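Local coordinates for protein serine racemase (PDB 4ECL) that belongs to the alanine racemase family, joining an N-terminal TIM-type alpha/beta barrel to a C-terminal beta domain in an assembly of two chains, at residues Lys38-Gly43 and Gly69-Lys74; Tyr42-Tyr47 and Pro243-Lys248; Glu48-Leu53 and Ser59-Ala64; Tyr284-Pro289 and His366-Ile371; Ser297-Leu300 and Gln305-Ile308. One frame throughout, in Å; residues are numbered along the deposited sequence.

Contact 1: Lys38-Gly43 and Gly69-Lys74; sequences KAEAYG and GIRLRK. With SO4 (sulfate ion), chain G.
The flat guanidinium of R71 receives the carboxylate of E40 at its edge, with E40 CD in its plane. The two planes are turned 31° apart and the side chains cross at about a right angle. OE2 of E40 and NH2 of R71 form the salt bridge, but they are modelled too close together, so the exact length is doubtful. E40 bends at chi2 (-64°), which curls its carboxylate round to face R71. The other oxygen, OE1, accepts a hydrogen bond from the backbone N of M46, a selenomethionine, so the carboxylate also ties down the start of helix 46-55. R71 NH2 has a further partner in Y75 OH, and the selenomethionine side chain packs on R71.

On the E40 side the backbone is unusual: A39 to Y42 all have positive phi, a left-handed helical turn, closed by Y42 N to K38 O (3.0 Å) and G43 N to A39 O (3.0 Å). This turn sends Y42 toward the sulfate, whose O3 lies oblique to the ring and accepts a bond from Y42 OH (2.9 Å). S204 OG and the backbone N atoms of G221 and V222 complete the anion site, while K38 NZ pairs with D315 of the second subunit. Such a left-handed turn following a barrel strand, beside an anion site, is consistent with the place where alanine racemases hold their cofactor phosphate.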
# COMPACT_ATOMS: atom_id res chain seq x y z
N LYS A 38 -1.80 7.28 13.14
CA LYS A 38 -1.07 7.54 11.90
C LYS A 38 -1.28 6.41 10.89
O LYS A 38 -1.70 5.31 11.27
CB LYS A 38 0.41 7.70 12.19
CG LYS A 38 1.01 6.53 12.92
CD LYS A 38 2.47 6.75 13.28
CE LYS A 38 3.08 5.47 13.80
NZ LYS A 38 4.54 5.58 14.05
N ALA A 39 -0.97 6.68 9.62
CA ALA A 39 -1.18 5.74 8.51
C ALA A 39 -2.58 5.15 8.46
O ALA A 39 -2.73 3.93 8.51
CB ALA A 39 -0.18 4.62 8.56
N GLU A 40 -3.58 6.02 8.34
CA GLU A 40 -4.96 5.59 8.31
C GLU A 40 -5.31 4.71 9.51
O GLU A 40 -5.99 3.69 9.35
CB GLU A 40 -5.27 4.85 7.02
CG GLU A 40 -5.40 5.77 5.83
CD GLU A 40 -6.57 6.72 5.98
OE1 GLU A 40 -7.57 6.33 6.63
OE2 GLU A 40 -6.48 7.85 5.46
N ALA A 41 -4.82 5.12 10.68
CA ALA A 41 -4.99 4.37 11.92
C ALA A 41 -4.54 2.92 11.72
O ALA A 41 -5.33 1.99 11.89
CB ALA A 41 -6.43 4.43 12.42
N TYR A 42 -3.28 2.77 11.32
CA TYR A 42 -2.70 1.46 11.05
C TYR A 42 -3.59 0.67 10.10
O TYR A 42 -3.77 -0.54 10.27
CB TYR A 42 -2.50 0.68 12.34
CG TYR A 42 -1.33 1.13 13.19
CD1 TYR A 42 -1.13 2.47 13.50
CD2 TYR A 42 -0.45 0.21 13.73
CE1 TYR A 42 -0.05 2.89 14.29
CE2 TYR A 42 0.62 0.60 14.54
CZ TYR A 42 0.82 1.94 14.81
OH TYR A 42 1.88 2.32 15.61
N GLY A 43 -4.16 1.38 9.13
CA GLY A 43 -4.95 0.76 8.07
C GLY A 43 -6.42 0.57 8.41
O GLY A 43 -7.21 0.17 7.56
N GLY A 69 -2.85 15.36 10.79
CA GLY A 69 -3.41 16.19 11.84
C GLY A 69 -4.52 17.12 11.36
O GLY A 69 -5.57 17.24 12.00
N ILE A 70 -4.28 17.78 10.24
CA ILE A 70 -5.28 18.65 9.64
C ILE A 70 -6.54 17.85 9.25
O ILE A 70 -7.67 18.31 9.47
CB ILE A 70 -4.68 19.39 8.43
CG1 ILE A 70 -3.64 20.40 8.88
CG2 ILE A 70 -5.75 20.12 7.64
CD1 ILE A 70 -3.02 21.17 7.72
N ARG A 71 -6.35 16.66 8.69
CA ARG A 71 -7.48 15.79 8.36
C ARG A 71 -8.34 15.47 9.58
O ARG A 71 -9.56 15.50 9.50
CB ARG A 71 -7.01 14.50 7.68
CG ARG A 71 -6.77 14.67 6.19
CD ARG A 71 -6.02 13.49 5.61
NE ARG A 71 -6.80 12.26 5.71
CZ ARG A 71 -6.26 11.06 5.88
NH1 ARG A 71 -4.94 10.92 5.97
NH2 ARG A 71 -7.05 9.99 5.96
N LEU A 72 -7.69 15.19 10.71
CA LEU A 72 -8.41 14.91 11.95
C LEU A 72 -9.29 16.07 12.34
O LEU A 72 -10.46 15.89 12.69
CB LEU A 72 -7.46 14.57 13.09
CG LEU A 72 -6.67 13.28 12.89
CD1 LEU A 72 -5.97 12.93 14.19
CD2 LEU A 72 -7.66 12.19 12.49
N ARG A 73 -8.74 17.28 12.26
CA ARG A 73 -9.49 18.50 12.55
C ARG A 73 -10.70 18.63 11.64
O ARG A 73 -11.77 19.07 12.06
CB ARG A 73 -8.59 19.73 12.41
CG ARG A 73 -7.52 19.88 13.50
CD ARG A 73 -8.14 19.91 14.89
NE ARG A 73 -7.17 20.23 15.94
CZ ARG A 73 -7.20 19.74 17.17
NH1 ARG A 73 -8.17 18.90 17.53
NH2 ARG A 73 -6.27 20.08 18.06
N LYS A 74 -10.52 18.25 10.37
CA LYS A 74 -11.62 18.30 9.41
C LYS A 74 -12.65 17.22 9.70
O LYS A 74 -13.82 17.36 9.33
CB LYS A 74 -11.10 18.17 7.98
CG LYS A 74 -10.32 19.39 7.49
CD LYS A 74 -9.53 19.09 6.23
CE LYS A 74 -8.74 20.32 5.74
NZ LYS A 74 -7.83 20.03 4.59
S SO4 G . 3.24 0.73 18.73
O1 SO4 G . 3.85 2.02 18.39
O2 SO4 G . 2.38 0.91 19.90
O3 SO4 G . 2.45 0.29 17.58
O4 SO4 G . 4.28 -0.25 19.00

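Contact 2: Tyr42-Tyr47 and Pro243-Lys248; sequences YGHGMY and PVLSLK. With SO4 (sulfate ion), chain G.
At the seam between the alpha/beta barrel and the C-terminal beta domain, the imidazole of H44 lies against V244 and L245, where strand 245-257 begins. L245 CD1 sits over the centre of one ring face, a CH-pi contact 4.0 Å from the centroid and only 3° off the normal. L245 CB closes in on H44 NE2 at 3.4 Å, while V244 CG1 meets CD2 at the ring edge. With CG anti to the backbone N (chi1 -179°), the leucine carries its CD1 branch across the ring.

Both ring nitrogens have polar partners. In the ring plane a water is hydrogen-bonded to H44 NE2 at 2.7 Å and accepts from L245 N at 2.9 Å, bridging the two segments. H44 ND1 gives weak bonds to the backbone O atoms of Y42 (3.0 Å) and A41, which hold the imidazole to the preceding turn.

Y225 stacks on the H44 ring, and L361 of helix 357-362 also packs on it. Next in the chain, G45 holds the N-cap position of helix 46-55. On the strand side, V244 and L245 pack on I11 and L9 of strand 7-11, an antiparallel neighbour of strand 245-257.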
# COMPACT_ATOMS: atom_id res chain seq x y z
N TYR A 42 -3.28 2.77 11.32
CA TYR A 42 -2.70 1.46 11.05
C TYR A 42 -3.59 0.67 10.10
O TYR A 42 -3.77 -0.54 10.27
CB TYR A 42 -2.50 0.68 12.34
CG TYR A 42 -1.33 1.13 13.19
CD1 TYR A 42 -1.13 2.47 13.50
CD2 TYR A 42 -0.45 0.21 13.73
CE1 TYR A 42 -0.05 2.89 14.29
CE2 TYR A 42 0.62 0.60 14.54
CZ TYR A 42 0.82 1.94 14.81
OH TYR A 42 1.88 2.32 15.61
N GLY A 43 -4.16 1.38 9.13
CA GLY A 43 -4.95 0.76 8.07
C GLY A 43 -6.42 0.57 8.41
O GLY A 43 -7.21 0.17 7.56
N HIS A 44 -6.80 0.88 9.64
CA HIS A 44 -8.16 0.64 10.11
C HIS A 44 -9.14 1.70 9.62
O HIS A 44 -10.35 1.56 9.78
CB HIS A 44 -8.18 0.61 11.65
CG HIS A 44 -7.52 -0.60 12.22
ND1 HIS A 44 -6.16 -0.83 12.11
CD2 HIS A 44 -8.02 -1.66 12.90
CE1 HIS A 44 -5.86 -1.97 12.69
NE2 HIS A 44 -6.97 -2.50 13.17
N GLY A 45 -8.62 2.77 9.04
CA GLY A 45 -9.45 3.89 8.65
C GLY A 45 -9.38 4.99 9.69
O GLY A 45 -9.95 4.86 10.78
N MSE A 46 -8.69 6.07 9.37
CA MSE A 46 -8.48 7.13 10.34
C MSE A 46 -9.78 7.85 10.71
O MSE A 46 -9.98 8.20 11.87
CB MSE A 46 -7.43 8.14 9.87
CG MSE A 46 -6.73 8.85 11.03
SE MSE A 46 -5.44 10.18 10.48
CE MSE A 46 -4.28 9.05 9.39
N TYR A 47 -10.65 8.05 9.73
CA TYR A 47 -11.92 8.73 9.99
C TYR A 47 -12.79 7.91 10.94
O TYR A 47 -13.29 8.40 11.95
CB TYR A 47 -12.66 9.01 8.69
CG TYR A 47 -14.02 9.66 8.90
CD1 TYR A 47 -14.12 10.95 9.39
CD2 TYR A 47 -15.19 8.98 8.60
CE1 TYR A 47 -15.34 11.56 9.59
CE2 TYR A 47 -16.43 9.58 8.80
CZ TYR A 47 -16.50 10.87 9.30
OH TYR A 47 -17.72 11.48 9.50
N PRO A 243 -9.03 -8.38 18.49
CA PRO A 243 -8.75 -7.85 17.14
C PRO A 243 -9.89 -6.98 16.62
O PRO A 243 -11.07 -7.34 16.72
CB PRO A 243 -8.63 -9.12 16.28
CG PRO A 243 -9.38 -10.18 17.04
CD PRO A 243 -9.17 -9.85 18.49
N VAL A 244 -9.52 -5.82 16.09
CA VAL A 244 -10.49 -4.85 15.60
C VAL A 244 -10.78 -5.01 14.11
O VAL A 244 -11.93 -4.81 13.66
CB VAL A 244 -10.00 -3.41 15.89
CG1 VAL A 244 -10.91 -2.37 15.25
CG2 VAL A 244 -9.89 -3.18 17.40
N LEU A 245 -9.76 -5.37 13.34
CA LEU A 245 -9.88 -5.39 11.88
C LEU A 245 -10.18 -6.76 11.29
O LEU A 245 -9.54 -7.75 11.64
CB LEU A 245 -8.61 -4.82 11.24
CG LEU A 245 -8.52 -4.73 9.71
CD1 LEU A 245 -7.68 -3.53 9.30
CD2 LEU A 245 -7.93 -6.02 9.11
N SER A 246 -11.12 -6.80 10.35
CA SER A 246 -11.27 -7.96 9.48
C SER A 246 -11.11 -7.55 8.03
O SER A 246 -11.47 -6.43 7.67
CB SER A 246 -12.65 -8.60 9.67
OG SER A 246 -12.69 -9.32 10.88
N LEU A 247 -10.59 -8.46 7.21
CA LEU A 247 -10.48 -8.25 5.76
C LEU A 247 -11.31 -9.28 4.99
O LEU A 247 -11.12 -10.50 5.15
CB LEU A 247 -9.02 -8.33 5.32
CG LEU A 247 -8.73 -8.23 3.81
CD1 LEU A 247 -9.14 -6.88 3.25
CD2 LEU A 247 -7.27 -8.53 3.53
N LYS A 248 -12.22 -8.79 4.15
CA LYS A 248 -13.23 -9.65 3.52
C LYS A 248 -13.29 -9.44 2.01
O LYS A 248 -12.94 -8.37 1.52
CB LYS A 248 -14.61 -9.34 4.09
CG LYS A 248 -14.71 -9.32 5.59
CD LYS A 248 -14.97 -10.69 6.16
CE LYS A 248 -15.34 -10.57 7.63
NZ LYS A 248 -15.73 -11.87 8.23
S SO4 G . 3.24 0.73 18.73
O1 SO4 G . 3.85 2.02 18.39
O2 SO4 G . 2.38 0.91 19.90
O3 SO4 G . 2.45 0.29 17.58
O4 SO4 G . 4.28 -0.25 19.00
O HOH W 1 -7.02 -5.02 14.18

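Contact 3: Glu48-Leu53 and Ser59-Ala64; sequences EVTTYL and SSFAVA
T50 and L53, one turn apart on helix 46-55, meet the ring of F61 from strand 60-63 over one face and at its edge, in a helix-on-strand contact of the alpha/beta barrel. This helix belongs to the crossover linking the adjacent parallel strands 32-36 and 60-63. The methyl CG2 of T50 lies over one face of the ring, offset toward the rim, in a CH-pi contact 3.7 Å from the centroid and 20° off the normal. L53 comes instead to the ring edge, its CB in the plane, and its CD1 reaches the same corner, 3.9 Å from F61 CE1.

The threonine torsion separates its two branches. At chi1 -47° the methyl stands anti to the backbone N and faces the phenyl ring, while OG1 turns back along the helix to bond to M46 O. The hydroxyl is thus satisfied within its own helix, and the contact itself is apolar.

Further out, A35 of strand 32-36 touches both L53 and F61, and L53 also packs on L16 and V20 of helix 13-25. L72 of helix 66-74 packs on T50. F61 is fixed in the barrel wall by backbone bonds to E80 and L82, and its neighbour A62 by bonds to A35 and V37. The ring comes closest at a single carbon: F61 CE1 lies 3.5 Å from T50 CG2 and 3.7 Å from L53 CB.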
# COMPACT_ATOMS: atom_id res chain seq x y z
N GLU A 48 -12.94 6.64 10.60
CA GLU A 48 -13.80 5.75 11.36
C GLU A 48 -13.28 5.60 12.78
O GLU A 48 -14.02 5.78 13.73
CB GLU A 48 -13.90 4.38 10.68
CG GLU A 48 -14.72 4.38 9.38
CD GLU A 48 -13.94 4.89 8.16
OE1 GLU A 48 -12.70 5.04 8.24
OE2 GLU A 48 -14.58 5.13 7.11
N VAL A 49 -11.99 5.30 12.90
CA VAL A 49 -11.43 4.99 14.20
C VAL A 49 -11.37 6.19 15.14
O VAL A 49 -11.83 6.12 16.29
CB VAL A 49 -10.05 4.35 14.07
CG1 VAL A 49 -9.31 4.36 15.41
CG2 VAL A 49 -10.19 2.95 13.54
N THR A 50 -10.83 7.30 14.66
CA THR A 50 -10.59 8.46 15.50
C THR A 50 -11.88 9.13 16.00
O THR A 50 -11.96 9.52 17.17
CB THR A 50 -9.66 9.50 14.82
OG1 THR A 50 -8.53 8.84 14.25
CG2 THR A 50 -9.17 10.51 15.84
N THR A 51 -12.88 9.26 15.14
CA THR A 51 -14.15 9.82 15.59
C THR A 51 -14.76 8.95 16.71
O THR A 51 -15.29 9.47 17.70
CB THR A 51 -15.16 10.00 14.44
OG1 THR A 51 -15.36 8.74 13.80
CG2 THR A 51 -14.63 11.00 13.42
N TYR A 52 -14.67 7.63 16.55
CA TYR A 52 -15.20 6.73 17.57
C TYR A 52 -14.38 6.81 18.87
O TYR A 52 -14.94 6.82 19.97
CB TYR A 52 -15.26 5.28 17.05
CG TYR A 52 -15.98 4.34 18.00
CD1 TYR A 52 -17.37 4.33 18.08
CD2 TYR A 52 -15.28 3.47 18.84
CE1 TYR A 52 -18.04 3.49 18.94
CE2 TYR A 52 -15.94 2.62 19.71
CZ TYR A 52 -17.32 2.64 19.76
OH TYR A 52 -18.00 1.80 20.61
N LEU A 53 -13.06 6.88 18.74
CA LEU A 53 -12.19 7.01 19.91
C LEU A 53 -12.53 8.25 20.72
O LEU A 53 -12.63 8.19 21.95
CB LEU A 53 -10.73 7.04 19.50
CG LEU A 53 -10.19 5.70 18.99
CD1 LEU A 53 -8.71 5.82 18.60
CD2 LEU A 53 -10.42 4.60 20.02
N SER A 59 -8.93 11.38 24.63
CA SER A 59 -8.76 12.82 24.46
C SER A 59 -7.34 13.24 24.06
O SER A 59 -6.93 14.37 24.30
CB SER A 59 -9.17 13.52 25.75
OG SER A 59 -8.73 12.78 26.87
N SER A 60 -6.62 12.32 23.43
CA SER A 60 -5.26 12.58 22.96
C SER A 60 -4.88 11.67 21.79
O SER A 60 -5.03 10.44 21.87
CB SER A 60 -4.27 12.39 24.11
OG SER A 60 -3.00 12.91 23.80
N PHE A 61 -4.40 12.26 20.70
CA PHE A 61 -4.05 11.52 19.48
C PHE A 61 -2.65 11.87 18.96
O PHE A 61 -2.19 13.01 19.10
CB PHE A 61 -5.10 11.75 18.37
CG PHE A 61 -6.48 11.34 18.78
CD1 PHE A 61 -6.90 10.03 18.64
CD2 PHE A 61 -7.34 12.26 19.37
CE1 PHE A 61 -8.16 9.64 19.06
CE2 PHE A 61 -8.60 11.88 19.79
CZ PHE A 61 -9.01 10.57 19.63
N ALA A 62 -1.99 10.89 18.35
CA ALA A 62 -0.69 11.08 17.71
C ALA A 62 -0.81 10.73 16.22
O ALA A 62 -1.41 9.72 15.86
CB ALA A 62 0.34 10.20 18.36
N VAL A 63 -0.24 11.57 15.35
CA VAL A 63 -0.20 11.30 13.92
C VAL A 63 1.23 11.45 13.45
O VAL A 63 2.06 11.99 14.17
CB VAL A 63 -1.06 12.28 13.13
CG1 VAL A 63 -2.53 11.95 13.30
CG2 VAL A 63 -0.78 13.70 13.58
N ALA A 64 1.52 10.98 12.24
CA ALA A 64 2.89 11.09 11.73
C ALA A 64 3.18 12.44 11.11
O ALA A 64 4.33 12.91 11.13
CB ALA A 64 3.17 9.98 10.71

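Contact 4: Tyr284-Pro289 and His366-Ile371; sequences YADGFP and HRLNII
R367 grips the carboxylate of D286 side-on, NE bonding to OD1 (3.0 Å, nearly straight at 169°) and NH2 to OD2 (3.0 Å). This two-pronged salt bridge joins two loops of the C-terminal beta domain, the one after strand 275-280 and the one leading into strand 369-372, near the subunit interface. Both oxygens lie at the edge of the guanidinium, but the nitrogens approach from above the carboxylate plane, the two planes being 42° apart. R367 extends from the backbone and then bends at chi3 (63°), which brings NE and NH2 round to the aspartate.

Both charged groups have further partners. D286 OD2 also pairs with R6 and accepts from G283 N, while R367 NH2 pairs with D315 and NH1 with E68 of the second subunit. R6 and R367 share the D286 carboxylate, and the acids D286, D315 and E68 of the second subunit would together offset the charge of R367.

A water bridges the two loops, donating to A285 O (3.1 Å) and accepting from R367 N (2.7 Å). Around this polar core, A285 CB packs against the guanidinium at 3.6 Å from NH2. On the backbone side, G287 N bonds to Y284 O, closing the 3-10 turn. L368 packs on D286, its CD2 4.0 Å from D286 CB and its CD1 3.3 Å from D286 O.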
# COMPACT_ATOMS: atom_id res chain seq x y z
N TYR A 284 -2.89 -7.70 -4.80
CA TYR A 284 -1.83 -7.04 -4.04
C TYR A 284 -1.98 -5.52 -4.03
O TYR A 284 -1.60 -4.88 -3.06
CB TYR A 284 -0.43 -7.52 -4.44
CG TYR A 284 -0.09 -7.42 -5.92
CD1 TYR A 284 0.18 -6.19 -6.52
CD2 TYR A 284 0.03 -8.56 -6.70
CE1 TYR A 284 0.51 -6.10 -7.86
CE2 TYR A 284 0.36 -8.49 -8.05
CZ TYR A 284 0.60 -7.26 -8.62
OH TYR A 284 0.93 -7.18 -9.95
N ALA A 285 -2.59 -4.94 -5.06
CA ALA A 285 -2.86 -3.50 -5.04
C ALA A 285 -3.81 -3.12 -3.91
O ALA A 285 -3.85 -1.97 -3.48
CB ALA A 285 -3.40 -3.02 -6.36
N ASP A 286 -4.57 -4.08 -3.41
CA ASP A 286 -5.46 -3.83 -2.28
C ASP A 286 -4.70 -4.01 -0.97
O ASP A 286 -5.26 -3.88 0.11
CB ASP A 286 -6.68 -4.75 -2.33
CG ASP A 286 -7.54 -4.53 -3.55
OD1 ASP A 286 -8.28 -3.52 -3.58
OD2 ASP A 286 -7.49 -5.38 -4.47
N GLY A 287 -3.41 -4.33 -1.07
CA GLY A 287 -2.58 -4.48 0.11
C GLY A 287 -2.53 -5.89 0.65
O GLY A 287 -2.06 -6.13 1.76
N PHE A 288 -3.04 -6.85 -0.11
CA PHE A 288 -2.88 -8.24 0.28
C PHE A 288 -1.60 -8.74 -0.39
O PHE A 288 -1.57 -8.96 -1.60
CB PHE A 288 -4.12 -9.05 -0.12
CG PHE A 288 -4.22 -10.39 0.56
CD1 PHE A 288 -4.46 -10.49 1.92
CD2 PHE A 288 -4.08 -11.57 -0.18
CE1 PHE A 288 -4.55 -11.72 2.54
CE2 PHE A 288 -4.17 -12.80 0.43
CZ PHE A 288 -4.41 -12.88 1.80
N PRO A 289 -0.53 -8.91 0.39
CA PRO A 289 0.84 -9.11 -0.11
C PRO A 289 0.99 -10.25 -1.12
O PRO A 289 0.56 -11.37 -0.86
CB PRO A 289 1.63 -9.44 1.15
CG PRO A 289 0.83 -8.87 2.27
CD PRO A 289 -0.60 -8.98 1.86
N HIS A 366 -5.77 1.64 -0.23
CA HIS A 366 -6.76 2.71 -0.16
C HIS A 366 -8.05 2.37 -0.89
O HIS A 366 -9.09 2.97 -0.63
CB HIS A 366 -6.19 4.02 -0.72
CG HIS A 366 -7.11 5.19 -0.56
ND1 HIS A 366 -7.70 5.83 -1.63
CD2 HIS A 366 -7.55 5.83 0.55
CE1 HIS A 366 -8.47 6.81 -1.18
NE2 HIS A 366 -8.40 6.83 0.13
N ARG A 367 -7.97 1.41 -1.82
CA ARG A 367 -9.12 0.99 -2.63
C ARG A 367 -10.17 0.21 -1.82
O ARG A 367 -11.34 0.15 -2.20
CB ARG A 367 -8.64 0.16 -3.84
CG ARG A 367 -9.68 -0.13 -4.91
CD ARG A 367 -9.03 -0.61 -6.23
NE ARG A 367 -8.30 -1.87 -6.08
CZ ARG A 367 -7.60 -2.46 -7.05
NH1 ARG A 367 -7.54 -1.91 -8.26
NH2 ARG A 367 -6.96 -3.60 -6.80
N LEU A 368 -9.75 -0.40 -0.72
CA LEU A 368 -10.64 -1.22 0.11
C LEU A 368 -11.70 -0.36 0.78
O LEU A 368 -11.37 0.67 1.35
CB LEU A 368 -9.84 -1.94 1.20
CG LEU A 368 -8.89 -3.05 0.75
CD1 LEU A 368 -8.03 -3.54 1.91
CD2 LEU A 368 -9.70 -4.19 0.16
N ASN A 369 -12.96 -0.78 0.74
CA ASN A 369 -13.99 -0.05 1.46
C ASN A 369 -13.91 -0.37 2.94
O ASN A 369 -13.47 -1.45 3.33
CB ASN A 369 -15.38 -0.35 0.90
CG ASN A 369 -15.59 0.24 -0.49
OD1 ASN A 369 -15.69 -0.48 -1.49
ND2 ASN A 369 -15.65 1.57 -0.56
N ILE A 370 -14.31 0.58 3.78
CA ILE A 370 -14.25 0.37 5.22
C ILE A 370 -15.63 0.42 5.86
O ILE A 370 -16.35 1.40 5.72
CB ILE A 370 -13.30 1.37 5.91
CG1 ILE A 370 -11.90 1.24 5.31
CG2 ILE A 370 -13.28 1.12 7.40
CD1 ILE A 370 -10.84 1.98 6.08
N ILE A 371 -15.98 -0.65 6.56
CA ILE A 371 -17.29 -0.76 7.20
C ILE A 371 -17.19 -0.99 8.72
O ILE A 371 -16.44 -1.85 9.17
CB ILE A 371 -18.13 -1.89 6.56
CG1 ILE A 371 -18.73 -1.41 5.23
CG2 ILE A 371 -19.24 -2.33 7.46
CD1 ILE A 371 -17.86 -1.67 4.04
O HOH W 2 -5.70 0.39 -2.91

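Contact 5: Ser297-Leu300 and Gln305-Ile308; sequences SYVL and QAPI
V299 and A306 exchange both backbone bonds of an antiparallel hydrogen-bonded pair: V299 N gives to A306 O at 2.8 Å and A306 N to V299 O at 2.7 Å. The first donor stands well above the carbonyl plane, 40° out of it. V299 O also receives a CA-H contact from Q305 (CA to O 3.4 Å). Next along the ladder, I308 N donates to S297 O at 3.1 Å in an almost linear bond (176°). Between these rungs, Y298 faces P307 in a non-hydrogen-bonded pair. P307, which has no N-H, costs this pair no bond; its carbonyl O is bonded to D320 on the next strand. L300 likewise turns its backbone bonding to T334, so each neighbouring strand takes up backbone groups of the hairpin.

Side chains alternate between the two faces. On the face that carries Y298, L300 and Q305, the Q305 amide lies flat on the tyrosine ring: the planes are 5° apart and CD is 3.6 Å above the ring, offset toward the rim. Q305 CG adds a CH-pi contact over the same ring. The amide NE2 has a weak hydrogen bond to E342 OE1. On the reverse face V299 CG2 meets A306 CB at 3.8 Å, both packing on V319 of strand 317-320. Strands 298-301 and 304-309 thus form a tight beta hairpin, flanked by strands 332-334 and 317-320 in the mixed sheet of the C-terminal domain.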
# COMPACT_ATOMS: atom_id res chain seq x y z
N SER A 297 -0.87 -18.79 2.17
CA SER A 297 -1.97 -18.51 3.08
C SER A 297 -3.24 -19.20 2.57
O SER A 297 -3.26 -19.78 1.48
CB SER A 297 -2.20 -17.00 3.24
OG SER A 297 -2.78 -16.71 4.52
N TYR A 298 -4.29 -19.14 3.37
CA TYR A 298 -5.58 -19.66 2.97
C TYR A 298 -6.61 -18.60 3.33
O TYR A 298 -6.31 -17.65 4.04
CB TYR A 298 -5.88 -20.97 3.70
CG TYR A 298 -5.78 -20.88 5.21
CD1 TYR A 298 -6.85 -20.42 5.96
CD2 TYR A 298 -4.62 -21.25 5.88
CE1 TYR A 298 -6.77 -20.33 7.34
CE2 TYR A 298 -4.53 -21.16 7.26
CZ TYR A 298 -5.61 -20.70 7.99
OH TYR A 298 -5.54 -20.60 9.36
N VAL A 299 -7.84 -18.75 2.86
CA VAL A 299 -8.88 -17.87 3.35
C VAL A 299 -9.96 -18.71 4.01
O VAL A 299 -9.94 -19.94 3.92
CB VAL A 299 -9.47 -17.03 2.22
CG1 VAL A 299 -8.38 -16.19 1.55
CG2 VAL A 299 -10.15 -17.92 1.18
N LEU A 300 -10.88 -18.06 4.70
CA LEU A 300 -11.99 -18.78 5.30
C LEU A 300 -13.27 -18.56 4.49
O LEU A 300 -13.69 -17.42 4.25
CB LEU A 300 -12.20 -18.38 6.77
CG LEU A 300 -11.01 -18.60 7.71
CD1 LEU A 300 -11.34 -18.16 9.14
CD2 LEU A 300 -10.53 -20.05 7.69
N GLN A 305 -11.12 -23.73 5.54
CA GLN A 305 -9.92 -23.15 4.95
C GLN A 305 -9.84 -23.42 3.45
O GLN A 305 -9.98 -24.56 3.01
CB GLN A 305 -8.67 -23.69 5.65
CG GLN A 305 -8.65 -23.42 7.12
CD GLN A 305 -7.38 -23.91 7.76
OE1 GLN A 305 -6.49 -24.42 7.08
NE2 GLN A 305 -7.27 -23.76 9.08
N ALA A 306 -9.62 -22.36 2.68
CA ALA A 306 -9.47 -22.47 1.23
C ALA A 306 -8.11 -21.92 0.86
O ALA A 306 -7.91 -20.70 0.88
CB ALA A 306 -10.57 -21.69 0.53
N PRO A 307 -7.17 -22.81 0.53
CA PRO A 307 -5.80 -22.39 0.23
C PRO A 307 -5.75 -21.52 -1.03
O PRO A 307 -6.47 -21.77 -1.99
CB PRO A 307 -5.06 -23.70 -0.01
CG PRO A 307 -5.91 -24.76 0.61
CD PRO A 307 -7.32 -24.27 0.50
N ILE A 308 -4.91 -20.50 -1.01
CA ILE A 308 -4.72 -19.68 -2.19
C ILE A 308 -3.98 -20.49 -3.25
O ILE A 308 -2.98 -21.15 -2.96
CB ILE A 308 -3.93 -18.42 -1.84
CG1 ILE A 308 -4.67 -17.63 -0.76
CG2 ILE A 308 -3.71 -17.58 -3.10
CD1 ILE A 308 -3.86 -16.49 -0.17

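Contacts 1 and 3 lie in the barrel domain, and contact 2 spans from it to the beta domain. Contact 3 is nested within the loop closed by contact 1, their centres about 7 Å apart; L72 of contact 1 packs on T50 and V63 of contact 3, and on M46 of contact 2. Contact 2 starts from the same chain segment as contact 1; both include Y42, which reaches the sulfate. The centre of contact 2 is about 10 Å from that of contact 4, and L247 packs on F288 and L368. Contact 5 is nested inside the loop closed by contact 4, touching it through F288 and I308, but its centre is about 32 Å from the centre of contact 1. Contacts 1 and 4 both reach the second subunit.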